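Local coordinates for protein factor essential for expression of methicillin resistance (Staphylococcus aureus, PDB 1LRZ) that adds the second and third glycines of the pentaglycine interpeptide bridge in staphylococcal peptidoglycan, taking them from glycyl-tRNA, at residues Y30-A35 with Y225-K230; L58-V63 with K68-N73. One frame throughout, in Å; residues are numbered along the deposited sequence.

Interaction 1 (Y30-A35 with Y225-K230); sequences YELKLA and YYNRLK
One face of the R228 guanidinium carries the methyl CD2 of L32, which sits 3.2 Å above the plane and is shifted toward the rim, with R228 NH1 the nearest atom at 3.4 Å from L32 CD2. F224, one turn earlier in helix 222-232, makes a cation-pi contact with the same arginine. R228 starts out pointing away from helix 27-35, and a bend at chi2 (-61°) folds the chain back so that CD and NE also lie against L32 CD2. The other methyl, L32 CD1, meets N227 CB at 3.4 Å, so the leucine fork straddles two consecutive residues and crosses both side chains at about a right angle. A chi1 of 172° swings L32 CG away from its backbone N and carries both methyls across. The polar end of N227 turns elsewhere, its ND2 hydrogen-bonded to E36 OE2. Y231 and Y232 extend the contact along helix 222-232, which precedes strand 236-244. Between 30-35 and 225-230 the contact rests on L32, with 143 Å² buried. Since the leucine offers only methyls, this is dispersion packing without a directional bond, and the arginine's N-H groups, lying in the guanidinium plane, do not point at the methyl.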
ATOM      1  N   TYR A  30      13.122  -7.430 -10.469  1.00 18.71           N
ATOM      2  CA  TYR A  30      13.899  -8.289 -11.365  1.00 22.14           C
ATOM      3  C   TYR A  30      15.196  -8.694 -10.673  1.00 23.03           C
ATOM      4  O   TYR A  30      15.564  -9.875 -10.646  1.00 22.51           O
ATOM      5  CB  TYR A  30      14.239  -7.533 -12.653  1.00 24.34           C
ATOM      6  CG  TYR A  30      15.230  -8.231 -13.570  1.00 24.51           C
ATOM      7  CD1 TYR A  30      14.913  -9.442 -14.181  1.00 26.27           C
ATOM      8  CD2 TYR A  30      16.464  -7.647 -13.866  1.00 28.71           C
ATOM      9  CE1 TYR A  30      15.794 -10.062 -15.070  1.00 27.89           C
ATOM     10  CE2 TYR A  30      17.360  -8.256 -14.762  1.00 29.58           C
ATOM     11  CZ  TYR A  30      17.014  -9.463 -15.359  1.00 30.55           C
ATOM     12  OH  TYR A  30      17.878 -10.065 -16.252  1.00 30.88           O
ATOM     13  N   GLU A  31      15.887  -7.701 -10.116  1.00 23.93           N
ATOM     14  CA  GLU A  31      17.147  -7.943  -9.426  1.00 24.87           C
ATOM     15  C   GLU A  31      16.928  -8.759  -8.159  1.00 24.20           C
ATOM     16  O   GLU A  31      17.760  -9.593  -7.796  1.00 24.37           O
ATOM     17  CB  GLU A  31      17.834  -6.615  -9.118  1.00 23.33           C
ATOM     18  CG  GLU A  31      18.091  -5.805 -10.373  1.00 31.01           C
ATOM     19  CD  GLU A  31      19.011  -4.628 -10.145  1.00 35.88           C
ATOM     20  OE1 GLU A  31      19.147  -4.203  -8.980  1.00 41.88           O
ATOM     21  OE2 GLU A  31      19.590  -4.117 -11.130  1.00 34.14           O
ATOM     22  N   LEU A  32      15.799  -8.530  -7.496  1.00 24.73           N
ATOM     23  CA  LEU A  32      15.469  -9.275  -6.290  1.00 25.55           C
ATOM     24  C   LEU A  32      15.332 -10.766  -6.620  1.00 27.45           C
ATOM     25  O   LEU A  32      15.972 -11.613  -5.996  1.00 26.85           O
ATOM     26  CB  LEU A  32      14.151  -8.777  -5.692  1.00 24.74           C
ATOM     27  CG  LEU A  32      13.622  -9.631  -4.536  1.00 25.66           C
ATOM     28  CD1 LEU A  32      14.669  -9.718  -3.442  1.00 29.44           C
ATOM     29  CD2 LEU A  32      12.350  -9.021  -3.988  1.00 32.09           C
ATOM     30  N   LYS A  33      14.492 -11.082  -7.601  1.00 25.49           N
ATOM     31  CA  LYS A  33      14.281 -12.469  -7.992  1.00 27.03           C
ATOM     32  C   LYS A  33      15.578 -13.141  -8.444  1.00 27.21           C
ATOM     33  O   LYS A  33      15.823 -14.306  -8.119  1.00 29.67           O
ATOM     34  CB  LYS A  33      13.218 -12.542  -9.094  1.00 27.37           C
ATOM     35  CG  LYS A  33      11.807 -12.238  -8.607  1.00 28.25           C
ATOM     36  CD  LYS A  33      11.364 -13.296  -7.611  1.00 34.00           C
ATOM     37  CE  LYS A  33       9.895 -13.165  -7.251  1.00 37.49           C
ATOM     38  NZ  LYS A  33       9.475 -14.272  -6.337  1.00 41.51           N
ATOM     39  N   LEU A  34      16.405 -12.412  -9.191  1.00 26.44           N
ATOM     40  CA  LEU A  34      17.681 -12.951  -9.649  1.00 28.08           C
ATOM     41  C   LEU A  34      18.535 -13.271  -8.426  1.00 30.47           C
ATOM     42  O   LEU A  34      19.142 -14.335  -8.343  1.00 28.46           O
ATOM     43  CB  LEU A  34      18.422 -11.940 -10.532  1.00 28.46           C
ATOM     44  CG  LEU A  34      17.951 -11.811 -11.985  1.00 31.96           C
ATOM     45  CD1 LEU A  34      18.779 -10.755 -12.708  1.00 30.37           C
ATOM     46  CD2 LEU A  34      18.076 -13.168 -12.685  1.00 33.46           C
ATOM     47  N   ALA A  35      18.563 -12.338  -7.480  1.00 30.66           N
ATOM     48  CA  ALA A  35      19.335 -12.509  -6.261  1.00 34.11           C
ATOM     49  C   ALA A  35      18.852 -13.721  -5.469  1.00 33.83           C
ATOM     50  O   ALA A  35      19.655 -14.425  -4.864  1.00 35.40           O
ATOM     51  CB  ALA A  35      19.243 -11.251  -5.405  1.00 33.65           C
ATOM     52  N   TYR A 225      11.203  -8.798   3.899  1.00 30.93           N
ATOM     53  CA  TYR A 225      11.308  -7.355   4.042  1.00 32.03           C
ATOM     54  C   TYR A 225      12.718  -6.837   3.821  1.00 32.40           C
ATOM     55  O   TYR A 225      12.921  -5.815   3.159  1.00 30.04           O
ATOM     56  CB  TYR A 225      10.803  -6.921   5.418  1.00 32.03           C
ATOM     57  CG  TYR A 225       9.324  -7.152   5.600  1.00 36.15           C
ATOM     58  CD1 TYR A 225       8.857  -8.162   6.438  1.00 36.27           C
ATOM     59  CD2 TYR A 225       8.388  -6.379   4.910  1.00 34.36           C
ATOM     60  CE1 TYR A 225       7.500  -8.401   6.586  1.00 36.53           C
ATOM     61  CE2 TYR A 225       7.025  -6.609   5.049  1.00 35.97           C
ATOM     62  CZ  TYR A 225       6.586  -7.624   5.890  1.00 39.10           C
ATOM     63  OH  TYR A 225       5.234  -7.863   6.045  1.00 38.60           O
ATOM     64  N   TYR A 226      13.698  -7.542   4.368  1.00 31.76           N
ATOM     65  CA  TYR A 226      15.071  -7.111   4.197  1.00 32.33           C
ATOM     66  C   TYR A 226      15.428  -7.034   2.707  1.00 28.09           C
ATOM     67  O   TYR A 226      16.003  -6.040   2.245  1.00 24.67           O
ATOM     68  CB  TYR A 226      16.018  -8.074   4.917  1.00 37.17           C
ATOM     69  CG  TYR A 226      17.479  -7.783   4.657  1.00 45.90           C
ATOM     70  CD1 TYR A 226      18.154  -6.801   5.376  1.00 50.85           C
ATOM     71  CD2 TYR A 226      18.183  -8.480   3.673  1.00 49.89           C
ATOM     72  CE1 TYR A 226      19.500  -6.519   5.120  1.00 53.40           C
ATOM     73  CE2 TYR A 226      19.524  -8.205   3.409  1.00 52.82           C
ATOM     74  CZ  TYR A 226      20.176  -7.222   4.136  1.00 54.99           C
ATOM     75  OH  TYR A 226      21.499  -6.931   3.875  1.00 58.07           O
ATOM     76  N   ASN A 227      15.078  -8.071   1.948  1.00 25.80           N
ATOM     77  CA  ASN A 227      15.411  -8.076   0.526  1.00 26.77           C
ATOM     78  C   ASN A 227      14.719  -6.969  -0.262  1.00 24.87           C
ATOM     79  O   ASN A 227      15.297  -6.433  -1.205  1.00 23.27           O
ATOM     80  CB  ASN A 227      15.109  -9.438  -0.113  1.00 30.31           C
ATOM     81  CG  ASN A 227      16.102 -10.515   0.316  1.00 35.82           C
ATOM     82  OD1 ASN A 227      17.247 -10.211   0.669  1.00 37.00           O
ATOM     83  ND2 ASN A 227      15.675 -11.776   0.271  1.00 33.90           N
ATOM     84  N   ARG A 228      13.494  -6.622   0.125  1.00 24.45           N
ATOM     85  CA  ARG A 228      12.765  -5.561  -0.568  1.00 26.47           C
ATOM     86  C   ARG A 228      13.503  -4.240  -0.331  1.00 25.03           C
ATOM     87  O   ARG A 228      13.709  -3.456  -1.255  1.00 23.40           O
ATOM     88  CB  ARG A 228      11.324  -5.468  -0.049  1.00 27.05           C
ATOM     89  CG  ARG A 228      10.511  -6.749  -0.202  1.00 32.34           C
ATOM     90  CD  ARG A 228      10.384  -7.118  -1.648  1.00 35.74           C
ATOM     91  NE  ARG A 228       9.600  -8.330  -1.880  1.00 40.12           N
ATOM     92  CZ  ARG A 228       9.962  -9.556  -1.512  1.00 41.64           C
ATOM     93  NH1 ARG A 228      11.104  -9.772  -0.866  1.00 40.97           N
ATOM     94  NH2 ARG A 228       9.199 -10.583  -1.845  1.00 44.09           N
ATOM     95  N   LEU A 229      13.902  -3.993   0.910  1.00 22.70           N
ATOM     96  CA  LEU A 229      14.644  -2.776   1.218  1.00 23.48           C
ATOM     97  C   LEU A 229      15.897  -2.700   0.362  1.00 24.44           C
ATOM     98  O   LEU A 229      16.175  -1.682  -0.267  1.00 20.59           O
ATOM     99  CB  LEU A 229      15.067  -2.750   2.686  1.00 23.80           C
ATOM    100  CG  LEU A 229      14.046  -2.307   3.730  1.00 27.19           C
ATOM    101  CD1 LEU A 229      14.745  -2.207   5.104  1.00 28.01           C
ATOM    102  CD2 LEU A 229      13.479  -0.945   3.346  1.00 24.89           C
ATOM    103  N   LYS A 230      16.646  -3.798   0.341  1.00 26.01           N
ATOM    104  CA  LYS A 230      17.894  -3.867  -0.409  1.00 27.78           C
ATOM    105  C   LYS A 230      17.770  -3.684  -1.924  1.00 26.70           C
ATOM    106  O   LYS A 230      18.509  -2.895  -2.511  1.00 26.76           O
ATOM    107  CB  LYS A 230      18.587  -5.195  -0.116  1.00 28.89           C
ATOM    108  CG  LYS A 230      19.939  -5.364  -0.769  1.00 35.19           C
ATOM    109  CD  LYS A 230      20.490  -6.747  -0.466  1.00 38.87           C
ATOM    110  CE  LYS A 230      21.888  -6.944  -1.032  1.00 44.30           C
ATOM    111  NZ  LYS A 230      22.340  -8.361  -0.846  1.00 46.38           N
TER

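Interaction 2 (L58-V63 with K68-N73); sequences LTAVPV and KYFYSN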
ATOM      1  N   LEU A  58       8.952 -12.325 -15.991  1.00 19.88           N
ATOM      2  CA  LEU A  58       8.493 -13.690 -15.752  1.00 20.50           C
ATOM      3  C   LEU A  58       9.507 -14.397 -14.879  1.00 20.79           C
ATOM      4  O   LEU A  58      10.707 -14.137 -14.986  1.00 21.71           O
ATOM      5  CB  LEU A  58       8.402 -14.467 -17.071  1.00 23.75           C
ATOM      6  CG  LEU A  58       7.596 -13.927 -18.260  1.00 25.25           C
ATOM      7  CD1 LEU A  58       7.947 -14.748 -19.508  1.00 25.91           C
ATOM      8  CD2 LEU A  58       6.114 -14.002 -17.958  1.00 22.88           C
ATOM      9  N   THR A  59       9.025 -15.270 -14.001  1.00 19.58           N
ATOM     10  CA  THR A  59       9.916 -16.062 -13.171  1.00 21.80           C
ATOM     11  C   THR A  59       9.547 -17.515 -13.443  1.00 21.57           C
ATOM     12  O   THR A  59       8.392 -17.836 -13.725  1.00 19.60           O
ATOM     13  CB  THR A  59       9.772 -15.763 -11.657  1.00 23.44           C
ATOM     14  OG1 THR A  59       8.386 -15.767 -11.292  1.00 22.33           O
ATOM     15  CG2 THR A  59      10.429 -14.420 -11.310  1.00 26.80           C
ATOM     16  N   ALA A  60      10.539 -18.389 -13.378  1.00 23.75           N
ATOM     17  CA  ALA A  60      10.312 -19.802 -13.638  1.00 25.13           C
ATOM     18  C   ALA A  60      10.931 -20.631 -12.534  1.00 25.42           C
ATOM     19  O   ALA A  60      12.009 -20.314 -12.035  1.00 26.92           O
ATOM     20  CB  ALA A  60      10.911 -20.181 -14.989  1.00 25.82           C
ATOM     21  N   VAL A  61      10.227 -21.689 -12.154  1.00 26.82           N
ATOM     22  CA  VAL A  61      10.668 -22.608 -11.115  1.00 26.56           C
ATOM     23  C   VAL A  61      10.551 -24.052 -11.642  1.00 26.89           C
ATOM     24  O   VAL A  61       9.571 -24.403 -12.301  1.00 24.75           O
ATOM     25  CB  VAL A  61       9.791 -22.432  -9.844  1.00 28.33           C
ATOM     26  CG1 VAL A  61       9.853 -23.664  -8.977  1.00 30.38           C
ATOM     27  CG2 VAL A  61      10.270 -21.204  -9.052  1.00 29.33           C
ATOM     28  N   PRO A  62      11.558 -24.898 -11.373  1.00 24.71           N
ATOM     29  CA  PRO A  62      11.506 -26.285 -11.845  1.00 24.03           C
ATOM     30  C   PRO A  62      10.386 -27.104 -11.211  1.00 22.14           C
ATOM     31  O   PRO A  62      10.159 -27.033 -10.007  1.00 24.09           O
ATOM     32  CB  PRO A  62      12.898 -26.824 -11.502  1.00 24.62           C
ATOM     33  CG  PRO A  62      13.313 -25.994 -10.334  1.00 31.41           C
ATOM     34  CD  PRO A  62      12.841 -24.610 -10.712  1.00 24.77           C
ATOM     35  N   VAL A  63       9.665 -27.849 -12.043  1.00 21.47           N
ATOM     36  CA  VAL A  63       8.591 -28.717 -11.582  1.00 20.32           C
ATOM     37  C   VAL A  63       8.588 -29.980 -12.433  1.00 23.06           C
ATOM     38  O   VAL A  63       8.973 -29.955 -13.609  1.00 21.71           O
ATOM     39  CB  VAL A  63       7.191 -28.050 -11.696  1.00 23.17           C
ATOM     40  CG1 VAL A  63       7.121 -26.836 -10.780  1.00 24.53           C
ATOM     41  CG2 VAL A  63       6.911 -27.654 -13.157  1.00 21.51           C
ATOM     42  N   LYS A  68       9.085 -26.558 -16.163  1.00 21.45           N
ATOM     43  CA  LYS A  68       9.105 -25.321 -15.397  1.00 21.15           C
ATOM     44  C   LYS A  68       7.730 -24.694 -15.253  1.00 21.18           C
ATOM     45  O   LYS A  68       6.896 -24.748 -16.165  1.00 20.58           O
ATOM     46  CB  LYS A  68      10.037 -24.307 -16.067  1.00 21.59           C
ATOM     47  CG  LYS A  68      11.501 -24.699 -16.038  1.00 24.91           C
ATOM     48  CD  LYS A  68      12.287 -23.816 -16.966  1.00 33.51           C
ATOM     49  CE  LYS A  68      13.738 -24.247 -17.066  1.00 33.31           C
ATOM     50  NZ  LYS A  68      14.423 -23.397 -18.082  1.00 35.16           N
ATOM     51  N   TYR A  69       7.514 -24.101 -14.088  1.00 18.18           N
ATOM     52  CA  TYR A  69       6.289 -23.390 -13.780  1.00 18.84           C
ATOM     53  C   TYR A  69       6.616 -21.923 -14.064  1.00 19.21           C
ATOM     54  O   TYR A  69       7.498 -21.352 -13.421  1.00 19.27           O
ATOM     55  CB  TYR A  69       5.935 -23.582 -12.303  1.00 21.60           C
ATOM     56  CG  TYR A  69       5.046 -22.503 -11.736  1.00 26.15           C
ATOM     57  CD1 TYR A  69       3.810 -22.224 -12.300  1.00 23.30           C
ATOM     58  CD2 TYR A  69       5.452 -21.752 -10.630  1.00 29.80           C
ATOM     59  CE1 TYR A  69       2.990 -21.227 -11.784  1.00 26.80           C
ATOM     60  CE2 TYR A  69       4.640 -20.744 -10.100  1.00 30.81           C
ATOM     61  CZ  TYR A  69       3.408 -20.488 -10.684  1.00 29.47           C
ATOM     62  OH  TYR A  69       2.600 -19.496 -10.173  1.00 26.60           O
ATOM     63  N   PHE A  70       5.949 -21.333 -15.054  1.00 19.09           N
ATOM     64  CA  PHE A  70       6.168 -19.923 -15.390  1.00 19.75           C
ATOM     65  C   PHE A  70       5.054 -19.055 -14.776  1.00 20.82           C
ATOM     66  O   PHE A  70       3.867 -19.389 -14.874  1.00 19.07           O
ATOM     67  CB  PHE A  70       6.206 -19.723 -16.915  1.00 20.40           C
ATOM     68  CG  PHE A  70       7.588 -19.847 -17.513  1.00 23.67           C
ATOM     69  CD1 PHE A  70       8.154 -21.097 -17.748  1.00 21.22           C
ATOM     70  CD2 PHE A  70       8.322 -18.705 -17.847  1.00 22.84           C
ATOM     71  CE1 PHE A  70       9.440 -21.210 -18.310  1.00 24.45           C
ATOM     72  CE2 PHE A  70       9.599 -18.805 -18.406  1.00 22.93           C
ATOM     73  CZ  PHE A  70      10.160 -20.062 -18.642  1.00 19.05           C
ATOM     74  N   TYR A  71       5.457 -17.945 -14.153  1.00 20.32           N
ATOM     75  CA  TYR A  71       4.539 -17.008 -13.493  1.00 18.59           C
ATOM     76  C   TYR A  71       4.764 -15.575 -14.023  1.00 20.43           C
ATOM     77  O   TYR A  71       5.911 -15.120 -14.110  1.00 18.29           O
ATOM     78  CB  TYR A  71       4.772 -17.078 -11.970  1.00 17.36           C
ATOM     79  CG  TYR A  71       3.972 -16.075 -11.156  1.00 21.56           C
ATOM     80  CD1 TYR A  71       2.587 -15.975 -11.303  1.00 16.03           C
ATOM     81  CD2 TYR A  71       4.605 -15.219 -10.247  1.00 17.19           C
ATOM     82  CE1 TYR A  71       1.851 -15.039 -10.575  1.00 19.06           C
ATOM     83  CE2 TYR A  71       3.880 -14.281  -9.513  1.00 17.90           C
ATOM     84  CZ  TYR A  71       2.507 -14.194  -9.683  1.00 18.26           C
ATOM     85  OH  TYR A  71       1.791 -13.247  -8.991  1.00 16.99           O
ATOM     86  N   SER A  72       3.683 -14.869 -14.379  1.00 18.40           N
ATOM     87  CA  SER A  72       3.803 -13.508 -14.926  1.00 18.70           C
ATOM     88  C   SER A  72       3.973 -12.361 -13.923  1.00 18.43           C
ATOM     89  O   SER A  72       4.045 -11.195 -14.318  1.00 17.11           O
ATOM     90  CB  SER A  72       2.610 -13.192 -15.837  1.00 18.11           C
ATOM     91  OG  SER A  72       1.414 -13.065 -15.084  1.00 21.71           O
ATOM     92  N   ASN A  73       4.004 -12.673 -12.631  1.00 15.71           N
ATOM     93  CA  ASN A  73       4.214 -11.649 -11.613  1.00 17.52           C
ATOM     94  C   ASN A  73       3.362 -10.375 -11.736  1.00 16.02           C
ATOM     95  O   ASN A  73       3.903  -9.268 -11.735  1.00 13.86           O
ATOM     96  CB  ASN A  73       5.698 -11.245 -11.598  1.00 16.84           C
ATOM     97  CG  ASN A  73       6.623 -12.416 -11.268  1.00 25.41           C
ATOM     98  OD1 ASN A  73       6.879 -13.285 -12.113  1.00 26.82           O
ATOM     99  ND2 ASN A  73       7.122 -12.448 -10.039  1.00 17.03           N
TER
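A60 CB sits over the centre of the F70 ring, a CH-pi contact with the methyl 3.7 Å from the centroid and 10° off the ring normal. L58 CD1 approaches the same ring more loosely, 4.3 Å from F70 CD2. On the other face of the sheet, V61 CB lies at the edge of the Y69 ring and T59 OG1 comes to the edge of the Y71 ring. At the hairpin end, V63 CG1 packs on Y69 CB at 3.8 Å. With chi1 at 157° and 175°, Y69 and Y71 swing their rings away from strand 52-63. The backbone between the two faces is an antiparallel beta hairpin: T59 with Y71 and V61 with Y69 are hydrogen-bonded pairs, while A60 with F70 and P62 with K68 are non-hydrogen-bonded. The shortest of the four backbone bonds runs from Y69 N to V61 O, at 2.7 Å. Where strand 67-78 is interrupted after Y71, the backbone N of N73 returns over the centre of the Y71 ring, 3.4 Å above its plane. Further out, Y69 OH bonds H106 ND1 and Y71 OH bonds D108 OD1, while H41 meets F70 edge-to-face and E39 takes K68 NZ in a salt bridge.

In the fold
Along the chain, both strands of interaction 2 fall between the two helices of interaction 1: helix 27-35 comes first, then the hairpin of strands 52-63 and 67-78, and helix 222-232 much later. Their centres are about 17 Å apart, on the same side of the chain's centre. The hairpin belongs to the seven-stranded mixed sheet; helix 27-35 supplies one side of interaction 1 and also packs on this hairpin. K33 CG lies 3.7 Å from T59 CG2, while L32 faces helix 222-232. Helix 27-35 thus lies between the hairpin and helix 222-232, which leads into strand 236-244 of the nine-stranded sheet, linking regions far apart in sequence.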